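Local coordinates for protein major pollen allergen Pla l 1 (Plantago lanceolata, PDB 4Z8W) that is a secreted pollen allergen of the Ole e 1 family that probably binds zinc, its exact biological role being unclear, at residues E31-D45 and Y70-R83. Numbering follows the deposited sequence.
Sequences ERMAGAQVQLDCKDD and YHEDCEIKLVKSSR. With ZN (zinc ion), chain B.
Gln-37 to Cys-42 and Cys-74 to Lys-80 are the central strands of the antiparallel four-stranded sheet of this Ole e 1-like beta domain. Gln-39 with Lys-77 and Asp-41 with Glu-75 form hydrogen-bonded pairs. At a classic bulge, Gln-37 O accepts from Val-79 N at 2.9 Å and from Lys-80 N at 3.2 Å. On the inner face, Val-38 meets Ile-76 and Leu-78, and Leu-40 CD1 lies against Cys-74 CB; strand 62-68 packs beneath. The non-hydrogen-bonded pair Cys-42 and Cys-74 carries a cross-strand disulfide.

The other face is polar. Gln-39 NE2 donates to the syn lone pair of Asp-41 OD1, which also bonds Ser-52. In Lys-77, chi1 of 68° sets CG between the backbone N and the carbonyl carbon, and a bend at chi4 (40°) brings NZ beside Gln-39 and into a long salt bridge with Asp-41 OD2 (3.9 Å).

At one end, Arg-83 NH1 donates to Glu-31 OE1 in a salt bridge (2.8 Å), on the anti side of the carboxylate, while Arg-83 NH2 turns to Asp-85. Ser-82 OG donates to Ala-34 O.

Beyond the disulfide, Asp-44 OD1 accepts from Glu-72 N, and OD2 from His-71 ND1, nearly straight at 177°; His-71 NE2 bonds Val-68 O, fixing the ring's rotation. Asp-45 OD1 and Asp-73 OD1 bind zinc (2.0 Å each), and Asp-73 OD2 accepts from Asp-45 N at 2.7 Å.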
loop_
_atom_site.group_PDB
_atom_site.type_symbol
_atom_site.label_atom_id
_atom_site.label_comp_id
_atom_site.label_asym_id
_atom_site.label_seq_id
_atom_site.Cartn_x
_atom_site.Cartn_y
_atom_site.Cartn_z
ATOM N N GLU A 31 7.944 0.628 12.075
ATOM C CA GLU A 31 7.423 -0.645 12.653
ATOM C C GLU A 31 6.373 -1.267 11.755
ATOM O O GLU A 31 5.400 -0.611 11.448
ATOM C CB GLU A 31 6.713 -0.309 14.005
ATOM C CG GLU A 31 7.698 0.312 15.002
ATOM C CD GLU A 31 7.081 0.746 16.336
ATOM O OE1 GLU A 31 5.865 0.520 16.598
ATOM O OE2 GLU A 31 7.844 1.336 17.109
ATOM N N ARG A 32 6.589 -2.498 11.336
ATOM C CA ARG A 32 5.603 -3.310 10.610
ATOM C C ARG A 32 4.249 -3.296 11.314
ATOM O O ARG A 32 4.190 -3.489 12.498
ATOM C CB ARG A 32 6.131 -4.755 10.503
ATOM C CG ARG A 32 7.380 -4.897 9.596
ATOM C CD ARG A 32 8.145 -6.232 9.684
ATOM N NE ARG A 32 9.215 -6.271 8.667
ATOM C CZ ARG A 32 9.054 -6.636 7.377
ATOM N NH1 ARG A 32 7.866 -7.050 6.921
ATOM N NH2 ARG A 32 10.096 -6.597 6.532
ATOM N N MET A 33 3.159 -3.036 10.595
ATOM C CA MET A 33 1.817 -2.967 11.213
ATOM C C MET A 33 0.911 -4.149 10.746
ATOM O O MET A 33 0.537 -4.228 9.558
ATOM C CB MET A 33 1.108 -1.638 10.850
ATOM C CG MET A 33 -0.301 -1.491 11.422
ATOM S SD MET A 33 -1.175 -0.015 10.974
ATOM C CE MET A 33 -0.025 1.224 11.594
ATOM N N ALA A 34 0.513 -5.008 11.695
ATOM C CA ALA A 34 -0.522 -6.021 11.521
ATOM C C ALA A 34 -1.903 -5.450 11.599
ATOM O O ALA A 34 -2.194 -4.565 12.410
ATOM C CB ALA A 34 -0.357 -7.145 12.584
ATOM N N GLY A 35 -2.791 -5.956 10.752
ATOM C CA GLY A 35 -4.215 -5.586 10.859
ATOM C C GLY A 35 -4.549 -4.374 10.071
ATOM O O GLY A 35 -5.671 -3.899 10.151
ATOM N N ALA A 36 -3.564 -3.800 9.330
ATOM C CA ALA A 36 -3.898 -2.628 8.546
ATOM C C ALA A 36 -4.784 -3.094 7.411
ATOM O O ALA A 36 -4.642 -4.192 6.938
ATOM C CB ALA A 36 -2.628 -1.938 7.957
ATOM N N GLN A 37 -5.652 -2.205 6.927
ATOM C CA GLN A 37 -6.462 -2.519 5.786
ATOM C C GLN A 37 -6.031 -1.649 4.600
ATOM O O GLN A 37 -5.935 -0.419 4.723
ATOM C CB GLN A 37 -7.943 -2.299 6.112
ATOM C CG GLN A 37 -8.489 -3.245 7.220
ATOM C CD GLN A 37 -9.824 -2.777 7.815
ATOM O OE1 GLN A 37 -10.657 -2.110 7.145
ATOM N NE2 GLN A 37 -10.008 -3.062 9.083
ATOM N N VAL A 38 -5.877 -2.318 3.444
ATOM C CA VAL A 38 -5.438 -1.703 2.195
ATOM C C VAL A 38 -6.482 -2.002 1.098
ATOM O O VAL A 38 -7.368 -2.855 1.258
ATOM C CB VAL A 38 -4.016 -2.173 1.785
ATOM C CG1 VAL A 38 -2.964 -1.951 2.898
ATOM C CG2 VAL A 38 -4.020 -3.660 1.459
ATOM N N GLN A 39 -6.434 -1.279 -0.002
ATOM C CA GLN A 39 -7.334 -1.579 -1.091
ATOM C C GLN A 39 -6.639 -1.348 -2.438
ATOM O O GLN A 39 -6.025 -0.273 -2.652
ATOM C CB GLN A 39 -8.560 -0.666 -0.986
ATOM C CG GLN A 39 -9.617 -0.896 -2.060
ATOM C CD GLN A 39 -10.898 -0.185 -1.712
ATOM O OE1 GLN A 39 -11.414 -0.354 -0.590
ATOM N NE2 GLN A 39 -11.389 0.663 -2.625
ATOM N N LEU A 40 -6.696 -2.384 -3.265
ATOM C CA LEU A 40 -6.366 -2.326 -4.736
ATOM C C LEU A 40 -7.541 -1.794 -5.575
ATOM O O LEU A 40 -8.671 -2.294 -5.461
ATOM C CB LEU A 40 -5.898 -3.709 -5.233
ATOM C CG LEU A 40 -5.793 -3.770 -6.802
ATOM C CD1 LEU A 40 -4.634 -2.904 -7.311
ATOM C CD2 LEU A 40 -5.692 -5.188 -7.386
ATOM N N ASP A 41 -7.327 -0.723 -6.340
ATOM C CA ASP A 41 -8.318 -0.153 -7.257
ATOM C C ASP A 41 -7.703 -0.024 -8.625
ATOM O O ASP A 41 -6.583 0.543 -8.748
ATOM C CB ASP A 41 -8.743 1.259 -6.806
ATOM C CG ASP A 41 -9.449 1.245 -5.424
ATOM O OD1 ASP A 41 -10.381 0.455 -5.247
ATOM O OD2 ASP A 41 -9.015 1.953 -4.504
ATOM N N CYS A 42 -8.405 -0.525 -9.642
ATOM C CA CYS A 42 -7.942 -0.460 -11.055
ATOM C C CYS A 42 -9.065 0.186 -11.858
ATOM O O CYS A 42 -10.253 -0.183 -11.716
ATOM C CB CYS A 42 -7.697 -1.846 -11.669
ATOM S SG CYS A 42 -6.549 -2.949 -10.835
ATOM N N LYS A 43 -8.702 1.131 -12.704
ATOM C CA LYS A 43 -9.666 1.783 -13.592
ATOM C C LYS A 43 -9.774 1.073 -14.918
ATOM O O LYS A 43 -10.807 1.197 -15.607
ATOM C CB LYS A 43 -9.275 3.217 -13.817
ATOM C CG LYS A 43 -9.197 3.963 -12.496
ATOM C CD LYS A 43 -8.781 5.404 -12.707
ATOM C CE LYS A 43 -8.953 6.106 -11.364
ATOM N NZ LYS A 43 -8.403 7.486 -11.424
ATOM N N ASP A 44 -8.702 0.357 -15.296
ATOM C CA ASP A 44 -8.758 -0.499 -16.482
ATOM C C ASP A 44 -9.142 0.352 -17.660
ATOM O O ASP A 44 -9.928 -0.068 -18.494
ATOM C CB ASP A 44 -9.804 -1.618 -16.264
ATOM C CG ASP A 44 -9.234 -2.777 -15.415
ATOM O OD1 ASP A 44 -7.998 -3.033 -15.509
ATOM O OD2 ASP A 44 -9.992 -3.423 -14.674
ATOM N N ASP A 45 -8.571 1.548 -17.683
ATOM C CA ASP A 45 -8.697 2.523 -18.740
ATOM C C ASP A 45 -10.137 3.008 -18.989
ATOM O O ASP A 45 -10.446 3.438 -20.098
ATOM C CB ASP A 45 -8.004 2.047 -20.037
ATOM C CG ASP A 45 -6.497 2.034 -19.885
ATOM O OD1 ASP A 45 -5.833 3.148 -19.728
ATOM O OD2 ASP A 45 -5.995 0.886 -19.921
ATOM N N TYR A 70 -5.991 -9.794 -16.040
ATOM C CA TYR A 70 -4.972 -8.740 -16.178
ATOM C C TYR A 70 -5.679 -7.394 -15.951
ATOM O O TYR A 70 -6.909 -7.302 -16.149
ATOM C CB TYR A 70 -4.279 -8.778 -17.559
ATOM C CG TYR A 70 -3.512 -10.055 -17.840
ATOM C CD1 TYR A 70 -2.201 -10.224 -17.406
ATOM C CD2 TYR A 70 -4.119 -11.103 -18.596
ATOM C CE1 TYR A 70 -1.500 -11.406 -17.705
ATOM C CE2 TYR A 70 -3.438 -12.275 -18.905
ATOM C CZ TYR A 70 -2.142 -12.413 -18.460
ATOM O OH TYR A 70 -1.468 -13.557 -18.764
ATOM N N HIS A 71 -4.946 -6.350 -15.537
ATOM C CA HIS A 71 -5.613 -5.046 -15.343
ATOM C C HIS A 71 -4.682 -3.942 -15.667
ATOM O O HIS A 71 -3.476 -4.158 -15.803
ATOM C CB HIS A 71 -6.202 -4.855 -13.912
ATOM C CG HIS A 71 -7.188 -5.908 -13.502
ATOM N ND1 HIS A 71 -8.554 -5.768 -13.648
ATOM C CD2 HIS A 71 -6.994 -7.149 -12.983
ATOM C CE1 HIS A 71 -9.158 -6.874 -13.241
ATOM N NE2 HIS A 71 -8.235 -7.731 -12.845
ATOM N N GLU A 72 -5.249 -2.746 -15.847
ATOM C CA GLU A 72 -4.465 -1.515 -16.081
ATOM C C GLU A 72 -4.930 -0.473 -15.081
ATOM O O GLU A 72 -6.071 -0.594 -14.513
ATOM C CB GLU A 72 -4.673 -0.971 -17.558
ATOM C CG GLU A 72 -4.234 -1.922 -18.708
ATOM C CD GLU A 72 -2.710 -2.226 -18.809
ATOM O OE1 GLU A 72 -1.915 -1.634 -18.055
ATOM O OE2 GLU A 72 -2.284 -3.046 -19.681
ATOM N N ASP A 73 -4.039 0.484 -14.831
ATOM C CA ASP A 73 -4.311 1.677 -14.021
ATOM C C ASP A 73 -4.680 1.196 -12.638
ATOM O O ASP A 73 -5.719 1.564 -12.100
ATOM C CB ASP A 73 -5.424 2.585 -14.590
ATOM C CG ASP A 73 -5.278 2.827 -16.071
ATOM O OD1 ASP A 73 -4.176 3.101 -16.527
ATOM O OD2 ASP A 73 -6.276 2.763 -16.797
ATOM N N CYS A 74 -3.776 0.406 -12.059
ATOM C CA CYS A 74 -3.994 -0.170 -10.743
ATOM C C CYS A 74 -3.119 0.459 -9.684
ATOM O O CYS A 74 -1.887 0.643 -9.907
ATOM C CB CYS A 74 -3.640 -1.652 -10.804
ATOM S SG CYS A 74 -4.684 -2.574 -11.939
ATOM N N GLU A 75 -3.677 0.662 -8.494
ATOM C CA GLU A 75 -2.863 1.109 -7.396
ATOM C C GLU A 75 -3.412 0.751 -6.055
ATOM O O GLU A 75 -4.645 0.529 -5.904
ATOM C CB GLU A 75 -2.546 2.623 -7.473
ATOM C CG GLU A 75 -3.742 3.492 -7.221
ATOM C CD GLU A 75 -3.544 4.917 -7.783
ATOM O OE1 GLU A 75 -4.235 5.817 -7.301
ATOM O OE2 GLU A 75 -2.751 5.125 -8.721
ATOM N N ILE A 76 -2.499 0.649 -5.085
ATOM C CA ILE A 76 -2.837 0.245 -3.720
ATOM C C ILE A 76 -2.858 1.478 -2.806
ATOM O O ILE A 76 -1.856 2.247 -2.734
ATOM C CB ILE A 76 -1.936 -0.862 -3.154
ATOM C CG1 ILE A 76 -2.085 -2.163 -3.931
ATOM C CG2 ILE A 76 -2.389 -1.237 -1.718
ATOM C CD1 ILE A 76 -1.296 -2.166 -5.217
ATOM N N LYS A 77 -3.980 1.670 -2.080
ATOM C CA LYS A 77 -4.054 2.752 -1.058
ATOM C C LYS A 77 -4.266 2.230 0.365
ATOM O O LYS A 77 -4.840 1.161 0.548
ATOM C CB LYS A 77 -5.115 3.819 -1.439
ATOM C CG LYS A 77 -6.585 3.348 -1.396
ATOM C CD LYS A 77 -7.489 4.497 -1.932
ATOM C CE LYS A 77 -8.958 4.096 -2.038
ATOM N NZ LYS A 77 -9.367 3.269 -0.866
ATOM N N LEU A 78 -3.738 2.953 1.360
ATOM C CA LEU A 78 -4.035 2.624 2.768
ATOM C C LEU A 78 -5.504 3.025 2.997
ATOM O O LEU A 78 -5.972 3.959 2.379
ATOM C CB LEU A 78 -3.213 3.482 3.712
ATOM C CG LEU A 78 -1.698 3.243 3.668
ATOM C CD1 LEU A 78 -0.974 4.209 4.621
ATOM C CD2 LEU A 78 -1.400 1.783 3.954
ATOM N N VAL A 79 -6.238 2.276 3.802
ATOM C CA VAL A 79 -7.624 2.767 4.130
ATOM C C VAL A 79 -7.726 2.900 5.661
ATOM O O VAL A 79 -7.968 4.014 6.178
ATOM C CB VAL A 79 -8.719 1.767 3.681
ATOM C CG1 VAL A 79 -10.109 2.331 4.014
ATOM C CG2 VAL A 79 -8.541 1.345 2.202
ATOM N N LYS A 80 -7.519 1.806 6.387
ATOM C CA LYS A 80 -7.584 1.852 7.844
ATOM C C LYS A 80 -6.365 1.322 8.599
ATOM O O LYS A 80 -5.855 0.198 8.380
ATOM C CB LYS A 80 -8.764 0.997 8.398
ATOM C CG LYS A 80 -10.171 1.330 7.878
ATOM C CD LYS A 80 -10.609 2.786 8.162
ATOM C CE LYS A 80 -12.158 2.882 8.102
ATOM N NZ LYS A 80 -12.550 4.347 8.167
ATOM N N SER A 81 -6.011 2.077 9.632
ATOM C CA SER A 81 -4.974 1.675 10.565
ATOM C C SER A 81 -5.544 0.819 11.721
ATOM O O SER A 81 -6.686 1.072 12.193
ATOM C CB SER A 81 -4.328 2.958 11.136
ATOM O OG SER A 81 -3.348 2.581 12.127
ATOM N N SER A 82 -4.768 -0.153 12.202
ATOM C CA SER A 82 -5.139 -0.817 13.446
ATOM C C SER A 82 -4.523 -0.162 14.707
ATOM O O SER A 82 -4.673 -0.708 15.793
ATOM C CB SER A 82 -4.660 -2.240 13.426
ATOM O OG SER A 82 -3.282 -2.164 13.230
ATOM N N ARG A 83 -3.848 0.984 14.567
ATOM C CA ARG A 83 -3.199 1.660 15.720
ATOM C C ARG A 83 -3.701 3.046 15.808
ATOM O O ARG A 83 -3.388 3.887 14.956
ATOM C CB ARG A 83 -1.704 1.695 15.593
ATOM C CG ARG A 83 -1.078 0.367 15.880
ATOM C CD ARG A 83 0.408 0.515 15.629
ATOM N NE ARG A 83 0.990 1.504 16.527
ATOM C CZ ARG A 83 2.300 1.742 16.644
ATOM N NH1 ARG A 83 3.216 1.042 15.951
ATOM N NH2 ARG A 83 2.700 2.663 17.484
HETATM ZN ZN ZN B . -4.343 3.460 -18.503
HETATM O O HOH W 1 2.919 -0.766 13.628
HETATM O O HOH W 2 -6.347 2.432 -4.589
#